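Local coordinates for phosphoacetylglucosamine mutase (Aspergillus lentulus, PDB 5O9X), which interconverts N-acetylglucosamine 6-phosphate and N-acetylglucosamine 1-phosphate, as a phosphomutase of the pathway to UDP-N-acetylglucosamine, at residues S54-A68 / D119-D133. The protein carries 1 engineered substitution. Numbering follows the deposited sequence.
Sequences SKKLSGQWIGVMVTA and DVSMENPARVVFARD
Arg-127 lies across one face of the Trp-61 indole: its CB sits 3.5 Å from the centroid of the six-membered ring, a CH-pi contact only 11° off the normal, while CD passes over NE1 and CE2. The arginine runs extended from CG to NE, and this carries the guanidinium beyond the ring, its plane turned 43° from the indole, to the Gly-59 carbonyl. There NH1 donates to Gly-59 O at 2.8 Å, with the acceptor in the guanidinium plane; NE forms a salt bridge with Glu-155.

Ser-54, near the end of helix 40-56, links that helix to the backbone at Gln-60 and Arg-127. The Ser-54 hydroxyl points away from the residue's own amide nitrogen (chi1 -179°), where it donates to Gln-60 O and accepts a nearly straight bond from Arg-127 N (2.9 Å). Lys-55 stretches past Val-120 and crosses Met-122 at about a right angle before bending at chi4, which brings NZ onto Asn-124 O (2.9 Å) and Met-122 O. In return, Asn-124 ND2 donates to Lys-55 O (3.0 Å), reaching it from the face opposite Ser-58 N, whose bond belongs to the Schellman motif that ends the helix.

Along the parallel strands, Val-64 packs on Val-128 and Phe-130, and Met-65 on Ala-131 on the other face. Where the strands end, Thr-67 OG1 donates to Asp-133 OD2 (2.6 Å) from above the carboxylate plane; Arg-135 forms a salt bridge with the same oxygen, and the bound glucose 1,6-bisphosphate lies about 6 Å from the Thr-67 side chain.

Strands 61-66 and 127-132 are neighbours in the mixed sheet of the alpha/beta/alpha domain I, flanked by antiparallel strand 75-81 and parallel strand 155-161; helix 138-151 packs against Val-66 and Phe-130, and helix 164-176 meets Trp-61 and Met-65.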
loop_
_atom_site.group_PDB
_atom_site.type_symbol
_atom_site.label_atom_id
_atom_site.label_comp_id
_atom_site.label_asym_id
_atom_site.label_seq_id
_atom_site.Cartn_x
_atom_site.Cartn_y
_atom_site.Cartn_z
ATOM N N SER A 54 -3.698 21.694 4.861
ATOM C CA SER A 54 -2.423 22.218 5.318
ATOM C C SER A 54 -2.677 23.384 6.283
ATOM O O SER A 54 -2.062 23.429 7.366
ATOM C CB SER A 54 -1.627 22.736 4.129
ATOM O OG SER A 54 -0.394 23.229 4.581
ATOM N N LYS A 55 -3.539 24.328 5.848
ATOM C CA LYS A 55 -3.954 25.486 6.712
ATOM C C LYS A 55 -4.483 25.044 8.097
ATOM O O LYS A 55 -3.989 25.555 9.137
ATOM C CB LYS A 55 -4.952 26.391 5.952
ATOM C CG LYS A 55 -4.332 27.263 4.874
ATOM C CD LYS A 55 -5.440 28.084 4.188
ATOM C CE LYS A 55 -4.973 28.886 3.005
ATOM N NZ LYS A 55 -4.200 30.116 3.391
ATOM N N LYS A 56 -5.372 24.032 8.120
ATOM C CA LYS A 56 -5.919 23.488 9.375
ATOM C C LYS A 56 -4.817 22.939 10.255
ATOM O O LYS A 56 -4.911 23.068 11.492
ATOM C CB LYS A 56 -6.975 22.386 9.153
ATOM C CG LYS A 56 -7.657 21.857 10.416
ATOM C CD LYS A 56 -8.420 22.966 11.197
ATOM C CE LYS A 56 -9.271 22.364 12.323
ATOM N NZ LYS A 56 -9.965 23.464 13.050
ATOM N N LEU A 57 -3.785 22.357 9.621
ATOM C CA LEU A 57 -2.640 21.818 10.344
ATOM C C LEU A 57 -1.502 22.821 10.426
ATOM O O LEU A 57 -0.336 22.443 10.332
ATOM C CB LEU A 57 -2.244 20.434 9.783
ATOM C CG LEU A 57 -3.344 19.360 9.941
ATOM C CD1 LEU A 57 -2.891 18.038 9.288
ATOM C CD2 LEU A 57 -3.680 19.081 11.404
ATOM N N SER A 58 -1.871 24.115 10.549
ATOM C CA SER A 58 -0.932 25.262 10.771
ATOM C C SER A 58 0.246 25.317 9.793
ATOM O O SER A 58 1.383 25.628 10.186
ATOM C CB SER A 58 -0.391 25.295 12.228
ATOM O OG SER A 58 -1.372 25.038 13.233
ATOM N N GLY A 59 -0.041 25.006 8.526
ATOM C CA GLY A 59 0.902 25.116 7.403
ATOM C C GLY A 59 1.883 23.957 7.259
ATOM O O GLY A 59 2.942 24.118 6.646
ATOM N N GLN A 60 1.532 22.787 7.797
ATOM C CA GLN A 60 2.367 21.583 7.660
ATOM C C GLN A 60 2.227 21.114 6.207
ATOM O O GLN A 60 1.220 21.360 5.581
ATOM C CB GLN A 60 1.981 20.485 8.649
ATOM C CG GLN A 60 2.664 20.591 10.027
ATOM C CD GLN A 60 2.203 19.519 10.983
ATOM O OE1 GLN A 60 1.026 19.393 11.255
ATOM N NE2 GLN A 60 3.123 18.734 11.491
ATOM N N TRP A 61 3.308 20.581 5.661
ATOM C CA TRP A 61 3.306 20.048 4.313
ATOM C C TRP A 61 2.298 18.906 4.212
ATOM O O TRP A 61 2.295 17.934 4.997
ATOM C CB TRP A 61 4.729 19.599 3.940
ATOM C CG TRP A 61 5.626 20.769 3.778
ATOM C CD1 TRP A 61 6.417 21.341 4.729
ATOM C CD2 TRP A 61 5.822 21.531 2.567
ATOM N NE1 TRP A 61 7.115 22.417 4.167
ATOM C CE2 TRP A 61 6.768 22.557 2.859
ATOM C CE3 TRP A 61 5.301 21.432 1.258
ATOM C CZ2 TRP A 61 7.184 23.492 1.910
ATOM C CZ3 TRP A 61 5.729 22.355 0.290
ATOM C CH2 TRP A 61 6.669 23.385 0.638
ATOM N N ILE A 62 1.414 19.048 3.241
ATOM C CA ILE A 62 0.490 17.931 2.862
ATOM C C ILE A 62 0.953 17.357 1.483
ATOM O O ILE A 62 1.326 18.126 0.595
ATOM C CB ILE A 62 -0.921 18.516 2.767
ATOM C CG1 ILE A 62 -1.419 18.966 4.183
ATOM C CG2 ILE A 62 -1.952 17.525 2.165
ATOM C CD1 ILE A 62 -1.365 17.849 5.238
ATOM N N GLY A 63 0.840 16.037 1.268
ATOM C CA GLY A 63 1.356 15.499 -0.039
ATOM C C GLY A 63 0.151 15.144 -0.903
ATOM O O GLY A 63 -0.980 14.820 -0.367
ATOM N N VAL A 64 0.358 15.199 -2.222
ATOM C CA VAL A 64 -0.596 14.666 -3.160
ATOM C C VAL A 64 0.177 13.735 -4.106
ATOM O O VAL A 64 1.139 14.163 -4.672
ATOM C CB VAL A 64 -1.254 15.800 -4.008
ATOM C CG1 VAL A 64 -2.268 15.189 -4.960
ATOM C CG2 VAL A 64 -2.033 16.770 -3.103
ATOM N N MET A 65 -0.240 12.487 -4.239
ATOM C CA MET A 65 0.422 11.563 -5.175
ATOM C C MET A 65 -0.562 11.316 -6.313
ATOM O O MET A 65 -1.719 10.915 -6.043
ATOM C CB MET A 65 0.706 10.223 -4.468
ATOM C CG MET A 65 1.400 9.187 -5.379
ATOM S SD MET A 65 3.073 9.699 -5.811
ATOM C CE MET A 65 3.387 8.507 -7.101
ATOM N N VAL A 66 -0.143 11.547 -7.551
ATOM C CA VAL A 66 -1.035 11.321 -8.682
ATOM C C VAL A 66 -0.674 9.915 -9.256
ATOM O O VAL A 66 0.378 9.742 -9.847
ATOM C CB VAL A 66 -0.899 12.400 -9.757
ATOM C CG1 VAL A 66 -1.822 12.071 -10.972
ATOM C CG2 VAL A 66 -1.230 13.777 -9.095
ATOM N N THR A 67 -1.548 8.924 -9.005
ATOM C CA THR A 67 -1.288 7.592 -9.435
ATOM C C THR A 67 -2.624 6.851 -9.317
ATOM O O THR A 67 -3.478 7.186 -8.496
ATOM C CB THR A 67 -0.214 6.878 -8.480
ATOM O OG1 THR A 67 0.005 5.571 -8.980
ATOM C CG2 THR A 67 -0.715 6.723 -7.008
ATOM N N ALA A 68 -2.773 5.840 -10.150
ATOM C CA ALA A 68 -3.766 4.776 -9.924
ATOM C C ALA A 68 -3.104 3.413 -9.557
ATOM O O ALA A 68 -3.796 2.392 -9.577
ATOM C CB ALA A 68 -4.739 4.649 -11.107
ATOM N N ASP A 119 -13.526 25.037 10.436
ATOM C CA ASP A 119 -13.014 26.174 11.225
ATOM C C ASP A 119 -11.501 26.325 10.969
ATOM O O ASP A 119 -10.656 25.940 11.773
ATOM C CB ASP A 119 -13.432 26.081 12.713
ATOM C CG ASP A 119 -12.855 27.209 13.550
ATOM O OD1 ASP A 119 -12.697 28.316 13.002
ATOM O OD2 ASP A 119 -12.513 26.957 14.731
ATOM N N VAL A 120 -11.201 26.795 9.769
ATOM C CA VAL A 120 -9.823 26.922 9.302
ATOM C C VAL A 120 -9.410 28.391 9.353
ATOM O O VAL A 120 -10.108 29.244 8.772
ATOM C CB VAL A 120 -9.642 26.391 7.864
ATOM C CG1 VAL A 120 -8.202 26.564 7.392
ATOM C CG2 VAL A 120 -10.077 24.921 7.771
ATOM N N SER A 121 -8.306 28.664 10.066
ATOM C CA SER A 121 -7.624 29.990 10.033
ATOM C C SER A 121 -6.970 30.298 8.668
ATOM O O SER A 121 -5.807 29.901 8.426
ATOM C CB SER A 121 -6.594 30.087 11.169
ATOM O OG SER A 121 -7.199 29.761 12.404
ATOM N N MET A 122 -7.701 31.023 7.811
ATOM C CA MET A 122 -7.321 31.325 6.425
ATOM C C MET A 122 -6.071 32.163 6.208
ATOM O O MET A 122 -5.691 32.418 5.056
ATOM C CB MET A 122 -8.468 31.992 5.648
ATOM C CG MET A 122 -9.559 31.098 5.049
ATOM S SD MET A 122 -9.016 29.756 3.934
ATOM C CE MET A 122 -8.981 28.679 5.286
ATOM N N GLU A 123 -5.450 32.588 7.305
ATOM C CA GLU A 123 -4.221 33.388 7.271
ATOM C C GLU A 123 -3.012 32.446 7.428
ATOM O O GLU A 123 -1.881 32.837 7.205
ATOM C CB GLU A 123 -4.251 34.501 8.367
ATOM C CG GLU A 123 -4.147 34.001 9.816
ATOM C CD GLU A 123 -5.482 33.785 10.568
ATOM O OE1 GLU A 123 -6.524 33.396 9.988
ATOM O OE2 GLU A 123 -5.483 33.974 11.806
ATOM N N ASN A 124 -3.255 31.217 7.882
ATOM C CA ASN A 124 -2.182 30.202 7.961
ATOM C C ASN A 124 -1.573 29.970 6.528
ATOM O O ASN A 124 -2.251 30.127 5.508
ATOM C CB ASN A 124 -2.675 28.884 8.629
ATOM C CG ASN A 124 -2.924 29.027 10.133
ATOM O OD1 ASN A 124 -2.521 30.012 10.752
ATOM N ND2 ASN A 124 -3.576 28.035 10.726
ATOM N N PRO A 125 -0.260 29.731 6.443
ATOM C CA PRO A 125 0.213 29.326 5.120
ATOM C C PRO A 125 -0.349 27.930 4.718
ATOM O O PRO A 125 -0.805 27.167 5.562
ATOM C CB PRO A 125 1.734 29.330 5.277
ATOM C CG PRO A 125 1.984 29.089 6.733
ATOM C CD PRO A 125 0.838 29.834 7.417
ATOM N N ALA A 126 -0.394 27.655 3.425
ATOM C CA ALA A 126 -0.659 26.282 2.959
ATOM C C ALA A 126 0.585 25.845 2.207
ATOM O O ALA A 126 1.096 26.624 1.359
ATOM C CB ALA A 126 -1.863 26.294 2.031
ATOM N N ARG A 127 1.054 24.613 2.512
ATOM C CA ARG A 127 2.250 24.066 1.878
ATOM C C ARG A 127 1.919 22.628 1.353
ATOM O O ARG A 127 1.487 21.781 2.123
ATOM C CB ARG A 127 3.422 24.067 2.891
ATOM C CG ARG A 127 3.893 25.489 3.280
ATOM C CD ARG A 127 5.104 25.401 4.192
ATOM N NE ARG A 127 5.500 26.716 4.707
ATOM C CZ ARG A 127 5.094 27.228 5.880
ATOM N NH1 ARG A 127 4.298 26.546 6.709
ATOM N NH2 ARG A 127 5.529 28.429 6.237
ATOM N N VAL A 128 2.023 22.435 0.040
ATOM C CA VAL A 128 1.650 21.163 -0.611
ATOM C C VAL A 128 2.841 20.668 -1.460
ATOM O O VAL A 128 3.451 21.418 -2.163
ATOM C CB VAL A 128 0.322 21.317 -1.381
ATOM C CG1 VAL A 128 -0.078 20.050 -2.187
ATOM C CG2 VAL A 128 -0.793 21.716 -0.410
ATOM N N VAL A 129 3.180 19.389 -1.351
ATOM C CA VAL A 129 4.264 18.787 -2.198
ATOM C C VAL A 129 3.587 17.613 -2.985
ATOM O O VAL A 129 2.758 16.872 -2.426
ATOM C CB VAL A 129 5.498 18.373 -1.298
ATOM C CG1 VAL A 129 5.094 17.450 -0.144
ATOM C CG2 VAL A 129 6.598 17.647 -2.112
ATOM N N PHE A 130 3.929 17.424 -4.259
ATOM C CA PHE A 130 3.270 16.403 -5.048
ATOM C C PHE A 130 4.259 15.703 -5.977
ATOM O O PHE A 130 5.357 16.204 -6.169
ATOM C CB PHE A 130 2.063 17.010 -5.767
ATOM C CG PHE A 130 2.375 18.156 -6.687
ATOM C CD1 PHE A 130 2.958 17.922 -7.974
ATOM C CD2 PHE A 130 2.055 19.481 -6.325
ATOM C CE1 PHE A 130 3.239 18.980 -8.852
ATOM C CE2 PHE A 130 2.332 20.557 -7.240
ATOM C CZ PHE A 130 2.907 20.289 -8.494
ATOM N N ALA A 131 3.868 14.517 -6.480
ATOM C CA ALA A 131 4.673 13.706 -7.382
ATOM C C ALA A 131 3.674 12.847 -8.134
ATOM O O ALA A 131 2.446 12.917 -7.859
ATOM C CB ALA A 131 5.615 12.832 -6.570
ATOM N N ARG A 132 4.169 12.071 -9.114
ATOM C CA ARG A 132 3.295 11.272 -9.885
ATOM C C ARG A 132 4.081 10.047 -10.335
ATOM O O ARG A 132 5.332 10.069 -10.310
ATOM C CB ARG A 132 2.865 12.052 -11.175
ATOM C CG ARG A 132 4.029 12.520 -12.094
ATOM C CD ARG A 132 3.604 13.814 -12.904
ATOM N NE ARG A 132 4.501 14.177 -14.071
ATOM C CZ ARG A 132 5.236 15.245 -14.355
ATOM N NH1 ARG A 132 5.492 16.319 -13.504
ATOM N NH2 ARG A 132 5.820 15.205 -15.564
ATOM N N ASP A 133 3.359 9.004 -10.726
ATOM C CA ASP A 133 4.022 7.837 -11.317
ATOM C C ASP A 133 4.145 8.153 -12.860
ATOM O O ASP A 133 4.009 9.315 -13.249
ATOM C CB ASP A 133 3.250 6.514 -10.998
ATOM C CG ASP A 133 1.877 6.462 -11.639
ATOM O OD1 ASP A 133 1.535 7.356 -12.472
ATOM O OD2 ASP A 133 1.103 5.495 -11.314
HETATM O O HOH W 1 0.474 9.891 -12.938
#